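Local coordinates for protein BT_4661 (Bacteroides thetaiotaomicron, PDB 4AK2) that binds heparin and heparan sulphate as a SusE-like polysaccharide-binding protein at the bacterial surface, through the ligand-binding domain that forms this chain, at residues Arg162-Tyr167 with Gly245-Gln250; Pro172-Ser177 with Asn238-Ala243; Glu190-Tyr195 with Asn234-Lys239. All blocks are in the same frame, centred on the assembly; numbering follows the deposited sequence.

Contact 1 pairs strands 163-168 and 241-254 in the buried middle of the sheet, and one end of that pair enters the glycan pocket through Arg162, Asp163 and Gln250. Contact 2 lies beyond the other end and contact 3 over the sheet face of Phe164 and Met247, their centres about 15 Å and 14 Å from that of contact 1 and about 10 Å from each other; both fall within the chain loop that contact 1 closes. They share Asn238, whose OD1 serves contact 2 and whose ND2 serves contact 3. Trp192 of contact 3 packs on Phe164 of contact 1, with CZ2 of Trp192 3.8 Å from CD2 of Phe164. Each of contacts 1 and 3 carries a sodium ion.

Contact 1: Arg162-Tyr167 with Gly245-Gln250; sequences RDFFYY and GAMIGQ. With NA (sodium ion), chain C; IDS (2-O-sulfo-alpha-L-idopyranuronic acid), chain B; IDS (2-O-sulfo-alpha-L-idopyranuronic acid), chain D.
Arg162 and Gln250 lie side by side and point the same way into bound sugar. NH1 of Arg162 gives a hydrogen bond of 2.8 Å to OE1 of Gln250, in the guanidinium plane and in the carbonyl plane of the amide, although the two planes stand 67° apart. The rest of the guanidinium grips one iduronate carboxylate with two bonds, NE to O6B at 2.8 Å and NH2 to O6A at 2.9 Å. With OE1 held by the arginine, NE2 of Gln250 is turned to sulfate oxygen O2S of a second iduronate, 2.9 Å away, and O3 of that sugar donates to OD2 of Asp163 (2.6 Å). The carbonyl O of Asp163 also binds a sodium ion, together with a water and OG of Ser270.

The strands run antiparallel: Phe165 with Ile248 and Tyr167 with Ala246 are hydrogen-bonded pairs, with Tyr166 and Met247 a non-hydrogen-bonded pair between them.

Apolar contacts divide between two faces. CB of Phe165 meets CG2 of Ile248 at 3.9 Å on one; on the other, the Tyr166 ring presents its edge to CB of Met247. With CG anti to the backbone N (chi1 -178°), that ring reaches along the neighbouring strand, bringing OH to 3.4 Å from CA of Gly245.

The whole is an antiparallel strand pair whose end forms part of a sulfated-glycan pocket.

Contact 2: Pro172-Ser177 with Asn238-Ala243; sequences PDSHIS and NKDGYA
OD1 of Asn238 is gripped by two donors, NE2 of His175 from across the contact and the backbone N of Gly241 from its own turn. The histidine bond is 2.9 Å long and fairly straight at 162°, and OD1 lies close to the imidazole plane. Seen from the amide, however, NE2 stands well above the carbonyl plane, and ring and amide planes are 68° apart. The Gly241 bond, 3.2 Å, comes almost head-on to the C=O. CG of Asn238 sits between its backbone N and carbonyl carbon (chi1 68°), a torsion that folds the amide back over the turn that follows.

This is an Asx motif on the type I turn Asn238-Gly241, which joins strand 237-238 to strand 241-254 as a beta hairpin. A second type I turn, Pro172-His175, faces it from the loop between strands 163-168 and 178-179. The imidazole enters edge first among hairpin oxygens, its CE1 3.2 Å from O of Gly241 and 3.4 Å from O of Tyr242. CG of Pro172 covers the centre of one ring face, and Phe187 of helix 187-195 also stacks on the imidazole. The same proline CG touches O of Asp240 at 3.6 Å.

Nearer the solvent, OG of Ser174 donates to OD2 of Asp240 at 2.7 Å, on the anti side of the carboxylate. A water donates a hydrogen bond to that hydroxyl oxygen and accepts one from ND2 of Asn238, 3.0 Å away, bridging the two turns beside the direct serine-aspartate bond.

Contact 3: Glu190-Tyr195 with Asn234-Lys239; sequences EMWNSY and NLWRNK. With NA (sodium ion), chain E.
Met191 of helix 187-195 drives its side chain into the bend ahead of strand 237-238, where Trp236 centres an inverse gamma turn, and makes a Met-aromatic contact with that residue. SD lies 5.0 Å from the centroid of the six-membered ring, 38° off its normal, and CG packs 4.0 Å from CE3. The bend at chi2 (-57°) brings SD to 3.4 Å from O of Leu235, and the turn at chi3 then lays CE on O of Arg237. Deeper still, the rim of Trp192 meets Trp236, CZ3 to CH2; the indole nitrogens bond outside the contact, NE1 of Trp192 to O of Ser202 and NE1 of Trp236 to O of Leu219.

The outer side is looser and polar. Glu190, extended from the helix, crosses Asn238 at about a right angle and takes a hydrogen bond from ND2 at OE2, 2.9 Å, met from above the carboxylate plane. Farther along the helix a sodium ion joins the segments, held by OG of Ser194 at 2.6 Å, O of Leu235 at 2.7 Å and a water. OG of Ser194 also donates to O of Met191 at 2.7 Å, sharing that carbonyl with the backbone N of Tyr195.

Contact 1: Arg162-Tyr167 with Gly245-Gln250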
# COMPACT_ATOMS: atom_id res chain seq x y z
N ARG A 162 14.93 -1.31 -0.54
CA ARG A 162 15.19 -1.38 0.92
C ARG A 162 13.90 -1.01 1.62
O ARG A 162 12.92 -0.60 0.97
CB ARG A 162 16.32 -0.42 1.34
CG ARG A 162 16.09 1.03 1.02
CD ARG A 162 17.04 2.00 1.71
NE ARG A 162 18.44 1.87 1.27
CZ ARG A 162 18.99 2.44 0.21
NH1 ARG A 162 18.23 3.10 -0.68
NH2 ARG A 162 20.30 2.31 -0.02
N ASP A 163 13.89 -1.09 2.95
CA ASP A 163 12.85 -0.56 3.81
C ASP A 163 11.49 -1.18 3.43
O ASP A 163 10.53 -0.47 3.09
CB ASP A 163 12.83 0.98 3.78
CG ASP A 163 14.10 1.62 4.33
OD1 ASP A 163 14.82 0.95 5.07
OD2 ASP A 163 14.33 2.76 3.96
N PHE A 164 11.42 -2.50 3.56
CA PHE A 164 10.20 -3.25 3.30
C PHE A 164 9.46 -3.43 4.61
O PHE A 164 10.06 -3.75 5.65
CB PHE A 164 10.53 -4.61 2.69
CG PHE A 164 11.30 -4.54 1.41
CD1 PHE A 164 10.63 -4.46 0.20
CD2 PHE A 164 12.70 -4.56 1.40
CE1 PHE A 164 11.33 -4.40 -0.98
CE2 PHE A 164 13.42 -4.51 0.22
CZ PHE A 164 12.74 -4.41 -0.98
N PHE A 165 8.15 -3.22 4.59
CA PHE A 165 7.30 -3.35 5.79
C PHE A 165 6.04 -4.11 5.37
O PHE A 165 5.51 -3.87 4.23
CB PHE A 165 6.80 -2.02 6.31
CG PHE A 165 7.90 -1.07 6.79
CD1 PHE A 165 8.68 -0.35 5.85
CD2 PHE A 165 8.10 -0.82 8.16
CE1 PHE A 165 9.65 0.55 6.25
CE2 PHE A 165 9.08 0.10 8.54
CZ PHE A 165 9.85 0.77 7.60
N TYR A 166 5.50 -4.93 6.23
CA TYR A 166 4.25 -5.61 5.96
C TYR A 166 3.29 -5.46 7.10
O TYR A 166 3.68 -5.62 8.30
CB TYR A 166 4.51 -7.11 5.73
CG TYR A 166 3.27 -7.90 5.39
CD1 TYR A 166 2.85 -8.01 4.07
CD2 TYR A 166 2.54 -8.55 6.37
CE1 TYR A 166 1.72 -8.73 3.74
CE2 TYR A 166 1.39 -9.27 6.08
CZ TYR A 166 0.99 -9.34 4.73
OH TYR A 166 -0.12 -10.07 4.30
N TYR A 167 2.00 -5.22 6.83
CA TYR A 167 0.99 -5.06 7.88
C TYR A 167 -0.12 -6.05 7.61
O TYR A 167 -0.83 -5.94 6.60
CB TYR A 167 0.44 -3.63 7.90
CG TYR A 167 1.56 -2.67 8.16
CD1 TYR A 167 2.04 -2.52 9.48
CD2 TYR A 167 2.21 -1.99 7.14
CE1 TYR A 167 3.15 -1.74 9.75
CE2 TYR A 167 3.32 -1.15 7.43
CZ TYR A 167 3.77 -1.03 8.75
OH TYR A 167 4.87 -0.23 9.04
N GLY A 245 -3.14 -8.51 3.71
CA GLY A 245 -2.35 -7.45 4.32
C GLY A 245 -1.68 -6.57 3.30
O GLY A 245 -1.93 -6.72 2.09
N ALA A 246 -0.86 -5.63 3.74
CA ALA A 246 -0.34 -4.59 2.87
C ALA A 246 1.17 -4.47 3.00
O ALA A 246 1.70 -4.42 4.13
CB ALA A 246 -0.99 -3.25 3.18
N MET A 247 1.88 -4.37 1.89
CA MET A 247 3.35 -4.24 1.83
C MET A 247 3.76 -2.95 1.20
O MET A 247 3.24 -2.55 0.11
CB MET A 247 3.96 -5.45 1.11
CG MET A 247 5.51 -5.46 1.09
SD MET A 247 6.30 -4.43 -0.17
CE MET A 247 6.02 -5.44 -1.62
N ILE A 248 4.71 -2.27 1.85
CA ILE A 248 5.36 -1.10 1.28
C ILE A 248 6.87 -1.31 1.25
O ILE A 248 7.40 -1.91 2.22
CB ILE A 248 4.92 0.19 1.97
CG1 ILE A 248 5.56 1.42 1.31
CG2 ILE A 248 5.27 0.16 3.48
CD1 ILE A 248 4.97 2.74 1.79
N GLY A 249 7.55 -0.86 0.21
CA GLY A 249 9.04 -0.88 0.14
C GLY A 249 9.52 0.35 -0.53
O GLY A 249 8.83 0.97 -1.33
N GLN A 250 10.76 0.79 -0.23
CA GLN A 250 11.38 1.87 -0.95
C GLN A 250 11.80 1.40 -2.32
O GLN A 250 12.37 0.30 -2.49
CB GLN A 250 12.61 2.41 -0.17
CG GLN A 250 13.11 3.68 -0.81
CD GLN A 250 14.47 4.08 -0.25
OE1 GLN A 250 15.49 3.64 -0.78
NE2 GLN A 250 14.47 4.86 0.87
NA NA C . 9.55 2.16 2.53
C1 IDS B . 21.99 -2.36 5.11
C2 IDS B . 22.97 -1.83 6.17
C3 IDS B . 23.85 -0.67 5.66
C4 IDS B . 23.07 0.38 4.88
C5 IDS B . 22.21 -0.32 3.81
C6 IDS B . 21.35 0.59 2.97
O2 IDS B . 22.22 -1.37 7.30
O3 IDS B . 24.91 -1.17 4.84
O4 IDS B . 22.21 1.13 5.75
O5 IDS B . 21.34 -1.26 4.47
O6A IDS B . 21.90 1.42 2.21
O6B IDS B . 20.11 0.47 3.10
S IDS B . 21.81 -2.33 8.47
O1S IDS B . 20.91 -1.63 9.38
O2S IDS B . 21.17 -3.51 7.84
O3S IDS B . 23.10 -2.68 9.07
C1 IDS D . 18.70 5.57 5.66
C2 IDS D . 17.50 5.59 4.75
C3 IDS D . 16.21 5.02 5.39
C4 IDS D . 15.99 5.54 6.80
C5 IDS D . 17.28 5.30 7.59
C6 IDS D . 17.14 5.63 9.04
O2 IDS D . 17.34 6.92 4.26
O3 IDS D . 16.31 3.58 5.43
O4 IDS D . 15.69 6.94 6.69
O5 IDS D . 18.35 6.02 6.96
O6A IDS D . 16.25 5.01 9.67
O6B IDS D . 17.88 6.48 9.56
S IDS D . 16.59 7.22 2.96
O1S IDS D . 17.15 8.51 2.52
O2S IDS D . 16.87 6.11 2.04
O3S IDS D . 15.14 7.31 3.31
O HOH W 1 12.19 4.34 3.15
O HOH W 2 8.25 3.75 4.08

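Contact 2: Pro172-Ser177 with Asn238-Ala243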
# COMPACT_ATOMS: atom_id res chain seq x y z
N PRO A 172 -3.94 -14.49 9.13
CA PRO A 172 -3.71 -15.10 10.44
C PRO A 172 -2.74 -14.25 11.27
O PRO A 172 -1.84 -13.61 10.73
CB PRO A 172 -3.11 -16.48 10.11
CG PRO A 172 -2.69 -16.43 8.68
CD PRO A 172 -3.43 -15.31 8.00
N ASP A 173 -2.94 -14.24 12.60
CA ASP A 173 -2.07 -13.46 13.47
C ASP A 173 -0.62 -13.93 13.34
O ASP A 173 0.31 -13.17 13.60
CB ASP A 173 -2.58 -13.48 14.91
CG ASP A 173 -3.63 -12.40 15.17
OD1 ASP A 173 -3.68 -11.36 14.45
OD2 ASP A 173 -4.41 -12.59 16.12
N SER A 174 -0.44 -15.17 12.89
CA SER A 174 0.90 -15.71 12.70
C SER A 174 1.67 -15.04 11.52
O SER A 174 2.89 -15.21 11.43
CB SER A 174 0.86 -17.22 12.57
OG SER A 174 0.10 -17.51 11.40
N HIS A 175 0.99 -14.26 10.67
CA HIS A 175 1.66 -13.38 9.71
C HIS A 175 2.10 -12.11 10.42
O HIS A 175 1.39 -11.11 10.42
CB HIS A 175 0.71 -13.03 8.56
CG HIS A 175 0.38 -14.21 7.66
ND1 HIS A 175 -0.36 -14.06 6.53
CD2 HIS A 175 0.75 -15.54 7.72
CE1 HIS A 175 -0.48 -15.27 5.92
NE2 HIS A 175 0.23 -16.17 6.63
N ILE A 176 3.25 -12.18 11.07
CA ILE A 176 3.66 -11.11 11.99
C ILE A 176 4.01 -9.84 11.20
O ILE A 176 4.79 -9.89 10.24
CB ILE A 176 4.85 -11.56 12.89
CG1 ILE A 176 4.37 -12.73 13.79
CG2 ILE A 176 5.35 -10.40 13.74
CD1 ILE A 176 5.45 -13.42 14.62
N SER A 177 3.41 -8.72 11.62
CA SER A 177 3.60 -7.42 10.96
C SER A 177 4.94 -6.78 11.30
O SER A 177 5.52 -7.06 12.35
CB SER A 177 2.50 -6.47 11.37
OG SER A 177 1.24 -6.98 10.98
N ASN A 238 1.48 -18.95 3.03
CA ASN A 238 2.14 -20.02 3.75
C ASN A 238 1.05 -20.97 4.24
O ASN A 238 -0.13 -20.84 3.84
CB ASN A 238 3.08 -19.50 4.85
CG ASN A 238 2.35 -18.84 6.03
OD1 ASN A 238 1.14 -18.89 6.16
ND2 ASN A 238 3.13 -18.21 6.89
N LYS A 239 1.44 -22.00 5.00
CA LYS A 239 0.49 -23.04 5.39
C LYS A 239 -0.65 -22.46 6.19
O LYS A 239 -1.84 -22.85 6.02
CB LYS A 239 1.20 -24.18 6.14
N ASP A 240 -0.33 -21.47 7.04
CA ASP A 240 -1.38 -20.80 7.80
C ASP A 240 -2.37 -20.00 6.95
O ASP A 240 -3.48 -19.74 7.39
CB ASP A 240 -0.82 -19.95 8.94
CG ASP A 240 -0.20 -20.79 10.04
OD1 ASP A 240 -0.34 -22.05 10.07
OD2 ASP A 240 0.40 -20.15 10.92
N GLY A 241 -1.96 -19.57 5.77
CA GLY A 241 -2.88 -18.89 4.88
C GLY A 241 -2.24 -17.98 3.87
O GLY A 241 -1.04 -17.68 3.91
N TYR A 242 -3.04 -17.56 2.90
CA TYR A 242 -2.64 -16.52 1.95
C TYR A 242 -2.37 -15.19 2.68
O TYR A 242 -3.04 -14.88 3.69
CB TYR A 242 -3.73 -16.31 0.87
CG TYR A 242 -3.66 -17.36 -0.17
CD1 TYR A 242 -2.78 -17.24 -1.24
CD2 TYR A 242 -4.52 -18.47 -0.14
CE1 TYR A 242 -2.71 -18.21 -2.23
CE2 TYR A 242 -4.46 -19.45 -1.13
CZ TYR A 242 -3.57 -19.30 -2.18
OH TYR A 242 -3.54 -20.27 -3.15
N ALA A 243 -1.47 -14.40 2.12
CA ALA A 243 -1.30 -13.03 2.58
C ALA A 243 -2.65 -12.31 2.52
O ALA A 243 -3.38 -12.42 1.51
CB ALA A 243 -0.28 -12.25 1.77
O HOH W 3 2.23 -17.87 9.75

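Contact 3: Glu190-Tyr195 with Asn234-Lys239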
# COMPACT_ATOMS: atom_id res chain seq x y z
N GLU A 190 9.95 -14.51 6.50
CA GLU A 190 9.50 -15.80 6.02
C GLU A 190 9.37 -15.76 4.46
O GLU A 190 9.84 -16.67 3.74
CB GLU A 190 8.17 -16.19 6.66
CG GLU A 190 7.75 -17.56 6.20
CD GLU A 190 6.49 -18.07 6.87
OE1 GLU A 190 6.12 -17.54 7.94
OE2 GLU A 190 5.89 -19.02 6.33
N MET A 191 8.74 -14.71 3.92
CA MET A 191 8.66 -14.53 2.47
C MET A 191 10.05 -14.48 1.84
O MET A 191 10.32 -15.13 0.82
CB MET A 191 7.85 -13.29 2.12
CG MET A 191 6.36 -13.43 2.41
SD MET A 191 5.54 -14.81 1.60
CE MET A 191 5.52 -16.08 2.89
N TRP A 192 10.94 -13.67 2.41
CA TRP A 192 12.26 -13.56 1.85
C TRP A 192 12.96 -14.89 1.81
O TRP A 192 13.55 -15.27 0.80
CB TRP A 192 13.09 -12.56 2.69
CG TRP A 192 13.25 -11.22 2.02
CD1 TRP A 192 14.45 -10.56 1.72
CD2 TRP A 192 12.19 -10.35 1.47
NE1 TRP A 192 14.21 -9.38 1.06
CE2 TRP A 192 12.88 -9.18 0.89
CE3 TRP A 192 10.78 -10.39 1.44
CZ2 TRP A 192 12.17 -8.13 0.31
CZ3 TRP A 192 10.09 -9.33 0.83
CH2 TRP A 192 10.76 -8.23 0.29
N ASN A 193 12.92 -15.59 2.94
CA ASN A 193 13.58 -16.87 3.02
C ASN A 193 13.01 -17.89 2.01
O ASN A 193 13.74 -18.73 1.46
CB ASN A 193 13.52 -17.38 4.44
CG ASN A 193 14.26 -16.47 5.46
OD1 ASN A 193 14.90 -15.42 5.14
ND2 ASN A 193 14.15 -16.85 6.72
N SER A 194 11.70 -17.78 1.73
CA SER A 194 11.08 -18.66 0.74
C SER A 194 11.57 -18.41 -0.69
O SER A 194 11.55 -19.32 -1.52
CB SER A 194 9.55 -18.52 0.79
OG SER A 194 9.07 -17.41 0.06
N TYR A 195 12.00 -17.18 -0.97
CA TYR A 195 12.67 -16.85 -2.23
C TYR A 195 14.10 -17.42 -2.25
O TYR A 195 14.51 -18.05 -3.24
CB TYR A 195 12.64 -15.34 -2.47
CG TYR A 195 13.53 -14.88 -3.59
CD1 TYR A 195 14.84 -14.56 -3.36
CD2 TYR A 195 13.05 -14.80 -4.89
CE1 TYR A 195 15.67 -14.17 -4.39
CE2 TYR A 195 13.88 -14.41 -5.93
CZ TYR A 195 15.19 -14.09 -5.68
OH TYR A 195 16.03 -13.69 -6.68
N ASN A 234 0.96 -17.42 -6.30
CA ASN A 234 1.23 -18.58 -5.48
C ASN A 234 2.47 -18.46 -4.57
O ASN A 234 2.94 -19.49 -4.08
CB ASN A 234 1.33 -19.88 -6.34
CG ASN A 234 1.20 -21.15 -5.50
OD1 ASN A 234 0.32 -21.24 -4.65
ND2 ASN A 234 2.06 -22.15 -5.75
N LEU A 235 2.94 -17.24 -4.30
CA LEU A 235 4.14 -17.05 -3.45
C LEU A 235 3.81 -16.36 -2.12
O LEU A 235 4.43 -16.64 -1.10
CB LEU A 235 5.20 -16.24 -4.23
CG LEU A 235 5.67 -16.92 -5.53
CD1 LEU A 235 6.77 -16.08 -6.16
CD2 LEU A 235 6.16 -18.34 -5.25
N TRP A 236 2.84 -15.43 -2.13
CA TRP A 236 2.52 -14.65 -0.94
C TRP A 236 1.49 -15.42 -0.15
O TRP A 236 0.30 -15.08 -0.12
CB TRP A 236 2.05 -13.27 -1.33
CG TRP A 236 3.11 -12.42 -1.93
CD1 TRP A 236 3.54 -12.35 -3.28
CD2 TRP A 236 3.96 -11.49 -1.20
NE1 TRP A 236 4.57 -11.44 -3.41
CE2 TRP A 236 4.84 -10.86 -2.17
CE3 TRP A 236 4.03 -11.08 0.15
CZ2 TRP A 236 5.77 -9.90 -1.81
CZ3 TRP A 236 4.97 -10.11 0.51
CH2 TRP A 236 5.84 -9.55 -0.44
N ARG A 237 1.96 -16.47 0.50
CA ARG A 237 1.13 -17.43 1.21
C ARG A 237 2.06 -18.31 2.04
O ARG A 237 3.26 -18.46 1.75
CB ARG A 237 0.32 -18.29 0.23
CG ARG A 237 1.15 -19.35 -0.49
CD ARG A 237 0.34 -20.14 -1.54
NE ARG A 237 -0.65 -21.04 -0.92
CZ ARG A 237 -0.98 -22.28 -1.33
NH1 ARG A 237 -0.50 -22.79 -2.44
NH2 ARG A 237 -1.83 -23.01 -0.61
N ASN A 238 1.48 -18.95 3.03
CA ASN A 238 2.14 -20.02 3.75
C ASN A 238 1.05 -20.97 4.24
O ASN A 238 -0.13 -20.84 3.84
CB ASN A 238 3.08 -19.50 4.85
CG ASN A 238 2.35 -18.84 6.03
OD1 ASN A 238 1.14 -18.89 6.16
ND2 ASN A 238 3.13 -18.21 6.89
N LYS A 239 1.44 -22.00 5.00
CA LYS A 239 0.49 -23.04 5.39
C LYS A 239 -0.65 -22.46 6.19
O LYS A 239 -1.84 -22.85 6.02
CB LYS A 239 1.20 -24.18 6.14
NA NA E . 6.74 -18.07 -0.99
O HOH W 4 6.57 -20.35 -1.47